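Cyclic nucleotide-binding protein (Ruegeria pomeroyi, PDB 3FX3) probably acts as a DNA-binding transcription regulator of the Crp type, joining a cyclic nucleotide-binding domain to a helix-turn-helix domain. Local coordinates at residues I19-P23 with S130-T135; E49-I55 with A91-Y97; H56-W62 with F80-F86; G61-R67 with V99-T105. One frame throughout, in Å; residues are numbered along the deposited sequence.

Contact 1: I19-P23 with S130-T135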
# COMPACT_ATOMS: atom_id res chain seq x y z
N ILE B 19 -12.56 -1.19 8.55
CA ILE B 19 -13.65 -0.27 8.78
C ILE B 19 -13.48 1.02 7.93
O ILE B 19 -14.45 1.53 7.38
CB ILE B 19 -13.81 0.05 10.27
CG1 ILE B 19 -14.06 -1.25 11.06
CG2 ILE B 19 -14.97 1.08 10.47
CD1 ILE B 19 -15.33 -2.07 10.62
N ARG B 20 -12.26 1.49 7.78
CA ARG B 20 -11.99 2.61 6.88
C ARG B 20 -12.41 2.31 5.44
O ARG B 20 -12.69 3.23 4.71
CB ARG B 20 -10.50 2.95 6.82
CG ARG B 20 -9.99 3.87 7.89
CD ARG B 20 -8.49 4.11 7.61
NE ARG B 20 -7.65 2.99 8.08
CZ ARG B 20 -6.45 2.62 7.59
NH1 ARG B 20 -5.88 3.24 6.54
NH2 ARG B 20 -5.80 1.61 8.17
N SER B 21 -12.37 1.05 5.02
CA SER B 21 -12.73 0.71 3.66
C SER B 21 -14.24 0.69 3.39
O SER B 21 -14.65 0.66 2.23
CB SER B 21 -12.15 -0.64 3.30
OG SER B 21 -10.73 -0.59 3.46
N LEU B 22 -15.05 0.67 4.43
CA LEU B 22 -16.48 0.53 4.26
C LEU B 22 -17.16 1.86 3.91
O LEU B 22 -16.72 2.92 4.31
CB LEU B 22 -17.14 0.01 5.52
CG LEU B 22 -16.66 -1.29 6.11
CD1 LEU B 22 -17.41 -1.53 7.44
CD2 LEU B 22 -16.82 -2.47 5.14
N PRO B 23 -18.25 1.81 3.16
CA PRO B 23 -19.03 3.03 3.00
C PRO B 23 -19.63 3.46 4.33
O PRO B 23 -20.18 2.64 5.08
CB PRO B 23 -20.10 2.65 1.97
CG PRO B 23 -20.00 1.17 1.78
CD PRO B 23 -18.92 0.62 2.61
N SER B 130 -18.39 -0.41 -3.84
CA SER B 130 -17.84 0.78 -3.15
C SER B 130 -16.60 0.46 -2.38
O SER B 130 -15.65 1.21 -2.42
CB SER B 130 -18.83 1.39 -2.17
OG SER B 130 -19.95 1.65 -2.95
N ILE B 131 -16.64 -0.65 -1.66
CA ILE B 131 -15.48 -1.06 -0.89
C ILE B 131 -14.29 -1.29 -1.80
O ILE B 131 -13.19 -0.81 -1.53
CB ILE B 131 -15.74 -2.29 -0.00
CG1 ILE B 131 -16.90 -2.02 0.96
CG2 ILE B 131 -14.44 -2.59 0.83
CD1 ILE B 131 -17.47 -3.27 1.67
N LEU B 132 -14.51 -1.95 -2.91
CA LEU B 132 -13.41 -2.24 -3.85
C LEU B 132 -12.90 -0.97 -4.49
O LEU B 132 -11.70 -0.86 -4.76
CB LEU B 132 -13.89 -3.25 -4.90
CG LEU B 132 -12.88 -3.78 -5.92
CD1 LEU B 132 -11.69 -4.50 -5.22
CD2 LEU B 132 -13.60 -4.72 -6.97
N ALA B 133 -13.78 -0.00 -4.77
CA ALA B 133 -13.31 1.27 -5.32
C ALA B 133 -12.29 1.84 -4.33
O ALA B 133 -11.17 2.22 -4.71
CB ALA B 133 -14.45 2.27 -5.56
N THR B 134 -12.66 1.84 -3.05
CA THR B 134 -11.84 2.42 -1.99
C THR B 134 -10.49 1.70 -1.85
O THR B 134 -9.45 2.36 -1.76
CB THR B 134 -12.60 2.45 -0.67
OG1 THR B 134 -13.72 3.32 -0.83
CG2 THR B 134 -11.67 2.94 0.58
N THR B 135 -10.50 0.36 -1.89
CA THR B 135 -9.31 -0.38 -1.70
C THR B 135 -8.41 -0.22 -2.92
O THR B 135 -7.19 -0.15 -2.76
CB THR B 135 -9.56 -1.89 -1.34
OG1 THR B 135 -10.25 -2.55 -2.39
CG2 THR B 135 -10.38 -2.03 -0.06
O HOH W 1 -15.88 2.48 0.68
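Ile131, on the long helix 125-147, is the side chain against which Ser21, Leu22 and Pro23 pack. Ile131 CB lies 3.9 Å from Ser21 O, and the two branches then part. The Ile131 CG2 methyl, anti to the backbone N, comes within 3.5 Å of Ser21 O and also touches Ser21 CB. Ile131 CG1 takes the other direction and meets Pro23 CD at 3.7 Å, the two side chains crossing at about a right angle. With chi2 at 166° the chain runs on extended, which carries Ile131 CD1 to Leu22 CD2 at 3.6 Å; here the two side chains lie alongside each other and point the same way. One turn further along the helix, Thr134 CG2 stands 3.9 Å from Ser21 CA. The polar link is indirect: a water lies within hydrogen-bond distance of Ser21 O (2.7 Å) and Thr134 OG1 (2.8 Å), the latter oxygen also bonding Arg93 of the second subunit. Thr135 OG1 likewise pairs with Thr135 of the second subunit, while its CG2 faces Ser21 OG, itself bonded to Leu17 O. The segment after helix 17-20 thus packs on the long helix 125-147, which, as in other Crp-family proteins, lies at the dimer interface.

Contact 2: E49-I55 with A91-Y97; sequences EEKAQAI and ALRNTPY
Tyr97 and Ala52 form the centre of this contact. The tyrosine has CG beside the backbone N (chi1 -78°), and its ring lies against Ala52, while Glu50 O and Lys51 O approach it obliquely. Ala52 CA sits over one face, 4.0 Å from the Tyr97 ring centroid and 28° off the normal, a CH-pi geometry. Ala52 CB covers the same ring nearer the rim, 3.8 Å from Tyr97 CE1. At the far end of the ring, Tyr97 OH donates to a water that in turn donates to Ala54 O, and it is also hydrogen-bonded to His56 NE2, so the phenol is held at its tip as well as over its face.

Two backbone bonds fix the other end: Glu49 N to Tyr97 O at 2.8 Å, and Tyr97 N to Glu50 O at 3.0 Å. Glu49 is bent at chi2 (-54°), which folds its carboxylate back until Glu49 OE1 lies 3.7 Å from Pro96 CB. Toward the helix, Ile55 CG1 presses on Ala91 CB at 3.4 Å, a notably close approach of two carbons. Bridging waters fill in between: one accepts from Ala52 N and donates to Asn94 OD1, whereas another joins Ala52 O to Ala91 O.

Helix 88-93 and the loop after it correspond in position to the phosphate-binding cassette of such domains. Ala52 centres an inverse gamma turn leading into strand 54-58. Around this turn, Val90 of helix 88-93 packs on Ala52 and Tyr97, Phe46 of strand 44-46 stacks on the Tyr97 ring, and Phe117 of helix 114-123 touches Ile55.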
# COMPACT_ATOMS: atom_id res chain seq x y z
N GLU B 49 -5.23 -23.75 10.73
CA GLU B 49 -6.19 -24.72 10.22
C GLU B 49 -7.63 -24.59 10.72
O GLU B 49 -8.49 -25.25 10.19
CB GLU B 49 -5.72 -26.18 10.41
CG GLU B 49 -4.32 -26.46 9.88
CD GLU B 49 -4.13 -26.04 8.43
OE1 GLU B 49 -5.09 -26.18 7.61
OE2 GLU B 49 -3.02 -25.55 8.12
N GLU B 50 -7.91 -23.75 11.71
CA GLU B 50 -9.29 -23.53 12.11
C GLU B 50 -10.04 -22.72 11.04
O GLU B 50 -9.41 -22.14 10.16
CB GLU B 50 -9.34 -22.85 13.48
CG GLU B 50 -8.81 -23.76 14.62
CD GLU B 50 -8.75 -23.06 15.98
OE1 GLU B 50 -8.88 -21.81 16.07
OE2 GLU B 50 -8.58 -23.76 16.98
N LYS B 51 -11.38 -22.71 11.09
CA LYS B 51 -12.20 -21.96 10.12
C LYS B 51 -12.15 -20.48 10.43
O LYS B 51 -12.23 -20.08 11.59
CB LYS B 51 -13.68 -22.36 10.19
CG LYS B 51 -13.96 -23.77 9.82
CD LYS B 51 -15.48 -24.08 9.87
CE LYS B 51 -15.77 -25.58 10.16
NZ LYS B 51 -17.25 -25.89 10.07
N ALA B 52 -12.06 -19.66 9.40
CA ALA B 52 -11.96 -18.21 9.59
C ALA B 52 -13.37 -17.63 9.71
O ALA B 52 -13.96 -17.22 8.73
CB ALA B 52 -11.21 -17.57 8.42
N GLN B 53 -13.90 -17.56 10.91
CA GLN B 53 -15.30 -17.23 11.08
C GLN B 53 -15.54 -15.77 11.41
O GLN B 53 -16.67 -15.36 11.54
CB GLN B 53 -15.88 -18.06 12.21
CG GLN B 53 -15.87 -19.54 11.96
CD GLN B 53 -16.23 -20.31 13.22
OE1 GLN B 53 -15.53 -20.22 14.27
NE2 GLN B 53 -17.34 -21.03 13.15
N ALA B 54 -14.47 -14.99 11.55
CA ALA B 54 -14.57 -13.58 11.87
C ALA B 54 -13.37 -12.86 11.33
O ALA B 54 -12.31 -13.49 11.05
CB ALA B 54 -14.68 -13.35 13.40
N ILE B 55 -13.52 -11.55 11.18
CA ILE B 55 -12.42 -10.66 10.89
C ILE B 55 -12.13 -9.92 12.19
O ILE B 55 -13.04 -9.58 12.93
CB ILE B 55 -12.79 -9.66 9.79
CG1 ILE B 55 -13.16 -10.40 8.48
CG2 ILE B 55 -11.65 -8.72 9.52
CD1 ILE B 55 -13.71 -9.47 7.38
N ALA B 91 -11.02 -14.61 5.76
CA ALA B 91 -12.40 -14.66 6.13
C ALA B 91 -13.29 -14.59 4.86
O ALA B 91 -14.26 -15.32 4.74
CB ALA B 91 -12.76 -13.54 7.13
N LEU B 92 -12.93 -13.73 3.91
CA LEU B 92 -13.73 -13.63 2.70
C LEU B 92 -13.50 -14.85 1.77
O LEU B 92 -14.38 -15.22 1.01
CB LEU B 92 -13.41 -12.32 1.97
CG LEU B 92 -13.75 -11.02 2.72
CD1 LEU B 92 -13.32 -9.84 1.84
CD2 LEU B 92 -15.20 -10.97 3.00
N ARG B 93 -12.34 -15.47 1.81
CA ARG B 93 -12.14 -16.69 1.02
C ARG B 93 -12.67 -17.91 1.70
O ARG B 93 -12.78 -18.97 1.09
CB ARG B 93 -10.67 -16.91 0.70
CG ARG B 93 -10.17 -15.95 -0.32
CD ARG B 93 -8.69 -15.73 -0.22
NE ARG B 93 -8.21 -14.88 -1.32
CZ ARG B 93 -6.97 -14.42 -1.41
NH1 ARG B 93 -6.08 -14.72 -0.47
NH2 ARG B 93 -6.60 -13.67 -2.44
N ASN B 94 -12.95 -17.78 3.00
CA ASN B 94 -13.35 -18.91 3.78
C ASN B 94 -12.39 -20.09 3.63
O ASN B 94 -12.82 -21.21 3.42
CB ASN B 94 -14.78 -19.32 3.39
CG ASN B 94 -15.37 -20.28 4.36
OD1 ASN B 94 -14.95 -20.33 5.54
ND2 ASN B 94 -16.30 -21.09 3.90
N THR B 95 -11.09 -19.83 3.71
CA THR B 95 -10.10 -20.89 3.73
C THR B 95 -9.52 -21.02 5.16
O THR B 95 -9.67 -20.14 5.98
CB THR B 95 -8.98 -20.65 2.67
OG1 THR B 95 -8.53 -19.30 2.76
CG2 THR B 95 -9.49 -20.97 1.19
N PRO B 96 -8.87 -22.15 5.45
CA PRO B 96 -8.41 -22.37 6.83
C PRO B 96 -7.29 -21.39 7.22
O PRO B 96 -6.53 -20.97 6.37
CB PRO B 96 -7.90 -23.83 6.81
CG PRO B 96 -8.63 -24.49 5.62
CD PRO B 96 -8.70 -23.34 4.60
N TYR B 97 -7.22 -21.00 8.49
CA TYR B 97 -6.19 -20.07 8.93
C TYR B 97 -4.81 -20.63 8.60
O TYR B 97 -4.53 -21.78 8.92
CB TYR B 97 -6.28 -19.83 10.42
CG TYR B 97 -7.35 -18.88 10.88
CD1 TYR B 97 -7.39 -17.58 10.41
CD2 TYR B 97 -8.32 -19.27 11.82
CE1 TYR B 97 -8.37 -16.68 10.83
CE2 TYR B 97 -9.31 -18.35 12.27
CZ TYR B 97 -9.30 -17.04 11.77
OH TYR B 97 -10.24 -16.10 12.17
O HOH W 2 -12.06 -20.71 6.83
O HOH W 3 -15.30 -17.12 6.46
O HOH W 4 -9.94 -13.97 9.73

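Contact 3: H56-W62 with F80-F86; sequences HVVIDGW and FTRGESF
In the cyclic nucleotide-binding beta roll, the antiparallel strands 54-58 and 84-86 pair here, the latter entered through a tight turn from strand 74-81. The axes of the short strand segments come within 4.6 Å, at 154°. His56 and Phe86 form a hydrogen-bonded pair, with Phe86 N to His56 O at 2.8 Å; Val57 and Ser85 are the non-hydrogen-bonded pair beside it.

On the face carrying His56, Val58 and Phe86, the Phe86 ring is the platform. Its chi1 of 63° places CG between the backbone N and carbonyl carbon and swings the ring back across the neighbouring strand. His56 CB then sits over one face of the Phe86 ring, 3.8 Å from the centroid, while Val58 CG2 meets the ring edge in plane. The imidazole meets the phenyl obliquely; its NE2 is engaged by the Tyr97 hydroxyl and its ND1 bonds His111.

A type II turn from Thr81 to Glu84 joins strand 74-81 to strand 84-86, with Gly83 at positive phi and its N bonded to Val58 O. On the other pairing of segment 56-62, with strand 107-113, Ile59 and Asp60 both face Glu108 in a classic beta bulge, where the chain turns from one sheet of the roll to the other.

Beyond this corner Thr81 CB lies over the six-membered ring of Trp62, 3.5 Å from its centroid and 6° off the normal. Thr81 OG1, anti to the backbone N, donates to Gly61 O at 2.8 Å from above the carbonyl plane. A water links Ile59 O, Asp60 OD1 and Arg82 NE, while the Arg82 guanidinium makes a salt bridge to Asp167.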
# COMPACT_ATOMS: atom_id res chain seq x y z
N HIS B 56 -10.86 -9.64 12.43
CA HIS B 56 -10.40 -9.20 13.74
C HIS B 56 -9.84 -7.81 13.73
O HIS B 56 -9.09 -7.44 12.85
CB HIS B 56 -9.35 -10.19 14.27
CG HIS B 56 -9.71 -11.61 14.03
ND1 HIS B 56 -10.65 -12.28 14.78
CD2 HIS B 56 -9.31 -12.48 13.07
CE1 HIS B 56 -10.79 -13.51 14.32
NE2 HIS B 56 -9.98 -13.66 13.28
N VAL B 57 -10.20 -7.05 14.76
CA VAL B 57 -9.73 -5.71 14.95
C VAL B 57 -9.25 -5.52 16.40
O VAL B 57 -10.04 -5.66 17.36
CB VAL B 57 -10.85 -4.69 14.68
CG1 VAL B 57 -10.28 -3.28 14.77
CG2 VAL B 57 -11.50 -4.92 13.29
N VAL B 58 -7.96 -5.22 16.58
CA VAL B 58 -7.40 -5.00 17.91
C VAL B 58 -7.90 -3.65 18.43
O VAL B 58 -7.84 -2.66 17.71
CB VAL B 58 -5.87 -5.04 17.89
CG1 VAL B 58 -5.29 -4.90 19.34
CG2 VAL B 58 -5.40 -6.33 17.22
N ILE B 59 -8.49 -3.64 19.63
CA ILE B 59 -8.93 -2.42 20.29
C ILE B 59 -7.85 -1.95 21.26
O ILE B 59 -7.63 -0.74 21.41
CB ILE B 59 -10.22 -2.65 21.06
CG1 ILE B 59 -11.32 -3.14 20.12
CG2 ILE B 59 -10.62 -1.37 21.82
CD1 ILE B 59 -11.50 -2.33 18.82
N ASP B 60 -7.16 -2.89 21.89
CA ASP B 60 -6.08 -2.57 22.83
C ASP B 60 -5.12 -3.74 22.93
O ASP B 60 -5.55 -4.90 22.84
CB ASP B 60 -6.66 -2.33 24.24
CG ASP B 60 -5.65 -1.67 25.19
OD1 ASP B 60 -5.21 -0.54 24.91
OD2 ASP B 60 -5.26 -2.31 26.17
N GLY B 61 -3.84 -3.47 23.15
CA GLY B 61 -2.84 -4.53 23.34
C GLY B 61 -2.17 -4.95 22.04
O GLY B 61 -2.31 -4.29 21.03
N TRP B 62 -1.43 -6.05 22.09
CA TRP B 62 -0.63 -6.53 20.95
C TRP B 62 -0.95 -8.01 20.69
O TRP B 62 -0.94 -8.82 21.62
CB TRP B 62 0.85 -6.38 21.26
CG TRP B 62 1.33 -4.98 21.19
CD1 TRP B 62 1.29 -4.05 22.18
CD2 TRP B 62 1.90 -4.33 20.05
NE1 TRP B 62 1.81 -2.85 21.73
CE2 TRP B 62 2.19 -3.00 20.42
CE3 TRP B 62 2.20 -4.75 18.75
CZ2 TRP B 62 2.76 -2.09 19.53
CZ3 TRP B 62 2.78 -3.84 17.87
CH2 TRP B 62 3.06 -2.53 18.28
N PHE B 80 0.16 -7.07 15.50
CA PHE B 80 -0.85 -6.01 15.32
C PHE B 80 -1.23 -5.42 16.65
O PHE B 80 -1.18 -6.12 17.67
CB PHE B 80 -2.12 -6.57 14.64
CG PHE B 80 -1.89 -6.97 13.22
CD1 PHE B 80 -1.82 -6.02 12.22
CD2 PHE B 80 -1.70 -8.31 12.87
CE1 PHE B 80 -1.59 -6.40 10.89
CE2 PHE B 80 -1.47 -8.68 11.56
CZ PHE B 80 -1.41 -7.74 10.57
N THR B 81 -1.65 -4.16 16.63
CA THR B 81 -2.00 -3.45 17.84
C THR B 81 -3.25 -2.57 17.63
O THR B 81 -3.93 -2.69 16.62
CB THR B 81 -0.78 -2.62 18.38
OG1 THR B 81 -1.06 -2.20 19.72
CG2 THR B 81 -0.48 -1.42 17.52
N ARG B 82 -3.56 -1.74 18.60
CA ARG B 82 -4.85 -1.01 18.60
C ARG B 82 -5.11 -0.24 17.33
O ARG B 82 -4.21 0.37 16.78
CB ARG B 82 -4.99 -0.08 19.80
CG ARG B 82 -4.32 1.19 19.70
CD ARG B 82 -4.15 1.88 21.10
NE ARG B 82 -5.31 2.65 21.55
CZ ARG B 82 -5.66 3.84 21.05
NH1 ARG B 82 -4.97 4.38 20.05
NH2 ARG B 82 -6.71 4.49 21.55
N GLY B 83 -6.34 -0.37 16.85
CA GLY B 83 -6.80 0.27 15.63
C GLY B 83 -6.42 -0.47 14.37
O GLY B 83 -6.55 0.07 13.29
N GLU B 84 -5.96 -1.71 14.48
CA GLU B 84 -5.55 -2.45 13.28
C GLU B 84 -6.37 -3.70 13.09
O GLU B 84 -6.66 -4.42 14.07
CB GLU B 84 -4.06 -2.81 13.34
CG GLU B 84 -3.16 -1.58 13.49
CD GLU B 84 -1.67 -1.94 13.54
OE1 GLU B 84 -1.25 -2.95 14.15
OE2 GLU B 84 -0.90 -1.17 12.93
N SER B 85 -6.76 -3.96 11.84
CA SER B 85 -7.55 -5.14 11.52
C SER B 85 -6.68 -6.18 10.86
O SER B 85 -5.64 -5.87 10.32
CB SER B 85 -8.72 -4.81 10.57
OG SER B 85 -8.27 -4.24 9.36
N PHE B 86 -7.11 -7.43 10.93
CA PHE B 86 -6.44 -8.48 10.19
C PHE B 86 -7.40 -9.66 9.96
O PHE B 86 -8.44 -9.73 10.61
CB PHE B 86 -5.15 -8.92 10.93
CG PHE B 86 -5.39 -9.52 12.30
CD1 PHE B 86 -5.44 -8.73 13.41
CD2 PHE B 86 -5.56 -10.88 12.45
CE1 PHE B 86 -5.67 -9.27 14.66
CE2 PHE B 86 -5.76 -11.44 13.72
CZ PHE B 86 -5.83 -10.61 14.82
O HOH W 5 -7.00 0.83 23.46

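Contact 4: G61-R67 with V99-T105; sequences GWVKLFR and VSAEAVT
Leu65 meets Ala101 and Val99 at the apolar centre of the contact, on the inner face of a beta-roll sheet in the cyclic nucleotide-binding domain. Leu65 CD1 lies 3.8 Å from Ala101 CB, and Leu65 CG is 3.9 Å from Val99 CG2. Val63 CG1 extends the patch to Ala101 CB, and Leu45 of strand 44-46 packs on both Val63 and Ala101.

The two strands are antiparallel, their axes 4.7 Å apart at 153°. Lys64 with Glu102 and Phe66 with Ser100 are the hydrogen-bonded pairs, each closed by two backbone bonds such as Lys64 N to Glu102 O at 2.9 Å; Val63 with Ala103 and Leu65 with Ala101 alternate with them as non-hydrogen-bonded pairs.

On the other face, Phe66 CG sits between its own N and C, and the ring thereby lies against Ser100 CB, which stands over one face of it, 4.0 Å from the Phe66 ring centroid, while Glu102 CB is at the ring edge near its plane. Ser100 OG is engaged by Gln48 N. The Val104 and Lys64 side chains cross at about a right angle, Val104 CG2 touching Lys64 CB at 3.6 Å.

Toward the end of the pair, Val104 N bonds Trp62 O at 2.8 Å, and Trp62 N is bonded to Thr105 OG1, which also lies close to Gly61 CA. At the polar edge Lys64 and Glu102 run alongside each other with extended chains. Their charged ends stay beyond salt-bridge range, joined by a water that accepts from Lys64 NZ at 2.6 Å and donates to Glu102 OE2.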
# COMPACT_ATOMS: atom_id res chain seq x y z
N GLY B 61 -3.84 -3.47 23.15
CA GLY B 61 -2.84 -4.53 23.34
C GLY B 61 -2.17 -4.95 22.04
O GLY B 61 -2.31 -4.29 21.03
N TRP B 62 -1.43 -6.05 22.09
CA TRP B 62 -0.63 -6.53 20.95
C TRP B 62 -0.95 -8.01 20.69
O TRP B 62 -0.94 -8.82 21.62
CB TRP B 62 0.85 -6.38 21.26
CG TRP B 62 1.33 -4.98 21.19
CD1 TRP B 62 1.29 -4.05 22.18
CD2 TRP B 62 1.90 -4.33 20.05
NE1 TRP B 62 1.81 -2.85 21.73
CE2 TRP B 62 2.19 -3.00 20.42
CE3 TRP B 62 2.20 -4.75 18.75
CZ2 TRP B 62 2.76 -2.09 19.53
CZ3 TRP B 62 2.78 -3.84 17.87
CH2 TRP B 62 3.06 -2.53 18.28
N VAL B 63 -1.20 -8.34 19.44
CA VAL B 63 -1.48 -9.71 19.01
C VAL B 63 -0.40 -10.13 18.05
O VAL B 63 -0.01 -9.36 17.17
CB VAL B 63 -2.86 -9.77 18.32
CG1 VAL B 63 -3.14 -11.14 17.71
CG2 VAL B 63 -3.93 -9.40 19.34
N LYS B 64 0.13 -11.34 18.20
CA LYS B 64 1.10 -11.84 17.23
C LYS B 64 0.48 -12.93 16.37
O LYS B 64 -0.33 -13.71 16.85
CB LYS B 64 2.37 -12.35 17.91
CG LYS B 64 2.29 -13.74 18.54
CD LYS B 64 3.64 -14.23 19.10
CE LYS B 64 3.42 -15.32 20.16
NZ LYS B 64 4.66 -15.85 20.80
N LEU B 65 0.87 -12.98 15.10
CA LEU B 65 0.50 -14.06 14.22
C LEU B 65 1.77 -14.85 13.94
O LEU B 65 2.81 -14.26 13.68
CB LEU B 65 -0.06 -13.52 12.90
CG LEU B 65 -1.55 -13.15 12.83
CD1 LEU B 65 -2.05 -12.54 14.09
CD2 LEU B 65 -1.87 -12.23 11.62
N PHE B 66 1.69 -16.18 13.95
CA PHE B 66 2.88 -17.02 13.75
C PHE B 66 2.50 -18.35 13.10
O PHE B 66 1.37 -18.81 13.24
CB PHE B 66 3.57 -17.25 15.10
CG PHE B 66 2.74 -18.00 16.11
CD1 PHE B 66 1.87 -17.33 16.94
CD2 PHE B 66 2.87 -19.39 16.25
CE1 PHE B 66 1.08 -18.02 17.87
CE2 PHE B 66 2.10 -20.09 17.18
CZ PHE B 66 1.22 -19.41 18.00
N ARG B 67 3.42 -18.93 12.34
CA ARG B 67 3.23 -20.28 11.84
C ARG B 67 4.25 -21.23 12.43
O ARG B 67 5.33 -20.83 12.84
CB ARG B 67 3.21 -20.37 10.32
CG ARG B 67 4.45 -19.88 9.61
CD ARG B 67 4.41 -20.31 8.11
NE ARG B 67 5.22 -21.50 7.84
CZ ARG B 67 6.56 -21.54 7.82
NH1 ARG B 67 7.28 -20.42 8.06
NH2 ARG B 67 7.20 -22.70 7.57
N VAL B 99 -2.09 -19.28 9.82
CA VAL B 99 -1.31 -18.92 10.98
C VAL B 99 -2.17 -19.04 12.24
O VAL B 99 -3.42 -19.14 12.16
CB VAL B 99 -0.76 -17.48 10.88
CG1 VAL B 99 0.20 -17.35 9.69
CG2 VAL B 99 -1.87 -16.47 10.79
N SER B 100 -1.50 -19.07 13.39
CA SER B 100 -2.16 -18.93 14.68
C SER B 100 -2.00 -17.50 15.16
O SER B 100 -1.12 -16.80 14.68
CB SER B 100 -1.53 -19.89 15.68
OG SER B 100 -1.68 -21.22 15.21
N ALA B 101 -2.86 -17.09 16.09
CA ALA B 101 -2.83 -15.75 16.68
C ALA B 101 -2.90 -15.91 18.20
O ALA B 101 -3.73 -16.66 18.72
CB ALA B 101 -4.02 -14.93 16.23
N GLU B 102 -2.08 -15.15 18.90
CA GLU B 102 -1.98 -15.21 20.34
C GLU B 102 -1.77 -13.82 20.88
O GLU B 102 -1.04 -13.04 20.28
CB GLU B 102 -0.79 -16.07 20.70
CG GLU B 102 -0.67 -16.42 22.13
CD GLU B 102 0.44 -17.45 22.35
OE1 GLU B 102 0.26 -18.61 21.91
OE2 GLU B 102 1.50 -17.08 22.93
N ALA B 103 -2.40 -13.52 22.01
CA ALA B 103 -2.21 -12.26 22.70
C ALA B 103 -0.80 -12.19 23.28
O ALA B 103 -0.36 -13.10 23.98
CB ALA B 103 -3.24 -12.11 23.81
N VAL B 104 -0.09 -11.11 22.98
CA VAL B 104 1.28 -10.86 23.47
C VAL B 104 1.22 -10.01 24.74
O VAL B 104 2.05 -10.14 25.58
CB VAL B 104 2.15 -10.14 22.38
CG1 VAL B 104 3.43 -9.56 22.97
CG2 VAL B 104 2.46 -11.11 21.26
N THR B 105 0.24 -9.12 24.85
CA THR B 105 -0.08 -8.45 26.10
C THR B 105 -1.53 -8.80 26.38
O THR B 105 -2.18 -9.43 25.55
CB THR B 105 0.01 -6.92 25.91
OG1 THR B 105 -0.95 -6.55 24.90
CG2 THR B 105 1.41 -6.52 25.42
O HOH W 6 3.78 -18.11 21.77

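How the contacts relate
Contacts 3 and 4 are buried and lie deepest in the beta roll, sharing Gly61 and Trp62 where the chain passes between sheets. Their inner faces meet, with Phe86 and Phe80 packing on Leu65, and Phe80 N probably bonding Val63 O. Contact 4 is a regular antiparallel ladder; contact 3 is a short ladder interrupted by a corner, a bulge and a turn. Contact 2, on the same strand 54-58 as contact 3, is partly buried and depends more on loops, a tyrosine face and bridging waters. Contact 1, its centre about 26 Å from that of contact 4, is partly buried at the dimer interface, with apolar packing and a water bridge. Contacts 1 and 2 both reach the second subunit.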